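Local structure of anthrone oxidase-like protein (Streptomyces ambofaciens, 5F9P) at residues D121-T126 and Y221-T226. The protein probably acts as a monooxygenase that cleaves a carbon-carbon bond, opening ring B oxidatively in atypical angucycline biosynthesis. Sequence-based numbering, arbitrary orientation.
Sequences DYTVFT and YQVVHT
With Y221 CG anti to its carbonyl carbon and beside its own backbone N, the CD2/CE2 edge of the tyrosine ring is brought to F125 CB, which the backbone of 121-126 holds in place; F125 CG, anti to the backbone N (chi1 174°), lies beside the carbonyl carbon and puts the phenyl ring with its CD2 near Y221 CE2 and OH. The two side chains meet at a slant. F125 CB approaches the edge of the Y221 ring, near its plane, 3.6 Å from Y221 CE2. The phenol oxygen continues past this point: Y221 OH is 4.1 Å from F125 CD2, so the rings graze one another and do not stack. Both side chains also touch L15 of strand 10-17, consistent with a place inside the barrel.

The backbones are joined at T123 and Y221, an antiparallel hydrogen-bonded pair. T123 N donates to Y221 O over 3.1 Å, with an N-H...O angle of 159°. The return bond from Y221 N to T123 O is shorter, 2.7 Å, and more bent. Strands 122-130 and 217-228 are neighbours in an eight-stranded antiparallel barrel, the fold expected of the dimeric alpha-beta barrel clan to which antibiotic biosynthesis monooxygenases belong, here closed within a single chain. The short segments diverge from this pair at 120° between their N-to-C directions, and 217-228 passes on to strand 43-51, where V224 and H225 form a classic beta bulge opposite V48.

Beyond the pair, a water molecule bridges the widening gap, donating to D121 O and accepting from V223 N, its oxygen 2.7 Å from V223 N. Alongside it, one methyl of V223, CG2, lies 4.1 Å from T123 OG1, an oblique and looser meeting of side chains than that of F125 with Y221. At the start of 121-126, the buried carboxylate of D121 is engaged through OD1 in salt bridges with R119 and R156.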
# COMPACT_ATOMS: atom_id res chain seq x y z
N ASP A 121 4.88 9.32 8.84
CA ASP A 121 4.65 7.91 9.12
C ASP A 121 5.73 7.04 8.49
O ASP A 121 5.89 7.06 7.26
CB ASP A 121 3.32 7.49 8.52
CG ASP A 121 2.15 8.17 9.19
OD1 ASP A 121 2.07 8.08 10.43
OD2 ASP A 121 1.33 8.80 8.49
N TYR A 122 6.46 6.28 9.30
CA TYR A 122 7.27 5.19 8.76
C TYR A 122 6.31 4.07 8.34
O TYR A 122 5.57 3.52 9.17
CB TYR A 122 8.31 4.68 9.77
CG TYR A 122 9.35 3.76 9.14
CD1 TYR A 122 10.39 4.28 8.39
CD2 TYR A 122 9.26 2.37 9.27
CE1 TYR A 122 11.33 3.46 7.80
CE2 TYR A 122 10.20 1.55 8.68
CZ TYR A 122 11.24 2.10 7.95
OH TYR A 122 12.19 1.30 7.34
N THR A 123 6.29 3.77 7.05
CA THR A 123 5.22 2.95 6.50
C THR A 123 5.72 1.57 6.14
O THR A 123 6.75 1.41 5.47
CB THR A 123 4.55 3.64 5.28
OG1 THR A 123 3.93 4.86 5.71
CG2 THR A 123 3.48 2.73 4.62
N VAL A 124 4.99 0.56 6.61
CA VAL A 124 5.41 -0.83 6.47
C VAL A 124 4.38 -1.62 5.67
O VAL A 124 3.19 -1.61 5.98
CB VAL A 124 5.63 -1.46 7.87
CG1 VAL A 124 6.07 -2.92 7.77
CG2 VAL A 124 6.65 -0.64 8.64
N PHE A 125 4.85 -2.31 4.63
CA PHE A 125 3.97 -2.91 3.63
C PHE A 125 4.34 -4.37 3.35
O PHE A 125 5.51 -4.71 3.20
CB PHE A 125 4.07 -2.10 2.33
CG PHE A 125 3.33 -2.69 1.17
CD1 PHE A 125 1.95 -2.60 1.09
CD2 PHE A 125 4.02 -3.33 0.16
CE1 PHE A 125 1.27 -3.14 0.02
CE2 PHE A 125 3.35 -3.87 -0.91
CZ PHE A 125 1.97 -3.78 -0.98
N THR A 126 3.32 -5.23 3.29
CA THR A 126 3.50 -6.63 2.89
C THR A 126 2.30 -7.08 2.09
O THR A 126 1.16 -6.88 2.50
CB THR A 126 3.65 -7.58 4.11
OG1 THR A 126 4.75 -7.17 4.92
CG2 THR A 126 3.89 -9.01 3.63
N TYR A 221 8.58 2.26 3.62
CA TYR A 221 8.47 3.44 2.75
C TYR A 221 8.40 4.73 3.53
O TYR A 221 7.97 4.75 4.68
CB TYR A 221 7.20 3.36 1.89
CG TYR A 221 7.12 2.19 0.95
CD1 TYR A 221 7.67 2.26 -0.33
CD2 TYR A 221 6.51 1.01 1.35
CE1 TYR A 221 7.61 1.18 -1.18
CE2 TYR A 221 6.45 -0.09 0.50
CZ TYR A 221 6.99 -0.00 -0.76
OH TYR A 221 6.92 -1.10 -1.60
N GLN A 222 8.80 5.82 2.88
CA GLN A 222 8.44 7.16 3.31
C GLN A 222 7.37 7.69 2.35
O GLN A 222 7.47 7.49 1.14
CB GLN A 222 9.68 8.07 3.28
CG GLN A 222 9.39 9.54 3.63
CD GLN A 222 10.54 10.50 3.31
OE1 GLN A 222 11.52 10.13 2.64
NE2 GLN A 222 10.42 11.74 3.77
N VAL A 223 6.35 8.35 2.86
CA VAL A 223 5.37 8.97 1.96
C VAL A 223 5.97 10.28 1.48
O VAL A 223 6.37 11.09 2.30
CB VAL A 223 4.02 9.25 2.63
CG1 VAL A 223 3.12 10.08 1.69
CG2 VAL A 223 3.34 7.95 3.03
N VAL A 224 6.02 10.48 0.17
CA VAL A 224 6.70 11.65 -0.38
C VAL A 224 5.80 12.61 -1.15
O VAL A 224 6.21 13.72 -1.46
CB VAL A 224 7.93 11.26 -1.26
CG1 VAL A 224 9.00 10.52 -0.42
CG2 VAL A 224 7.48 10.42 -2.46
N HIS A 225 4.57 12.20 -1.45
CA HIS A 225 3.69 13.04 -2.27
C HIS A 225 2.27 12.51 -2.20
O HIS A 225 2.03 11.30 -2.26
CB HIS A 225 4.20 13.06 -3.73
CG HIS A 225 3.59 14.13 -4.59
ND1 HIS A 225 4.01 15.44 -4.57
CD2 HIS A 225 2.61 14.06 -5.53
CE1 HIS A 225 3.30 16.14 -5.44
NE2 HIS A 225 2.46 15.33 -6.05
N THR A 226 1.33 13.43 -2.06
CA THR A 226 -0.09 13.09 -2.11
C THR A 226 -0.88 14.23 -2.76
O THR A 226 -0.53 15.41 -2.60
CB THR A 226 -0.67 12.86 -0.70
OG1 THR A 226 -1.97 12.27 -0.81
CG2 THR A 226 -0.80 14.18 0.04
O HOH W 1 6.26 8.78 5.48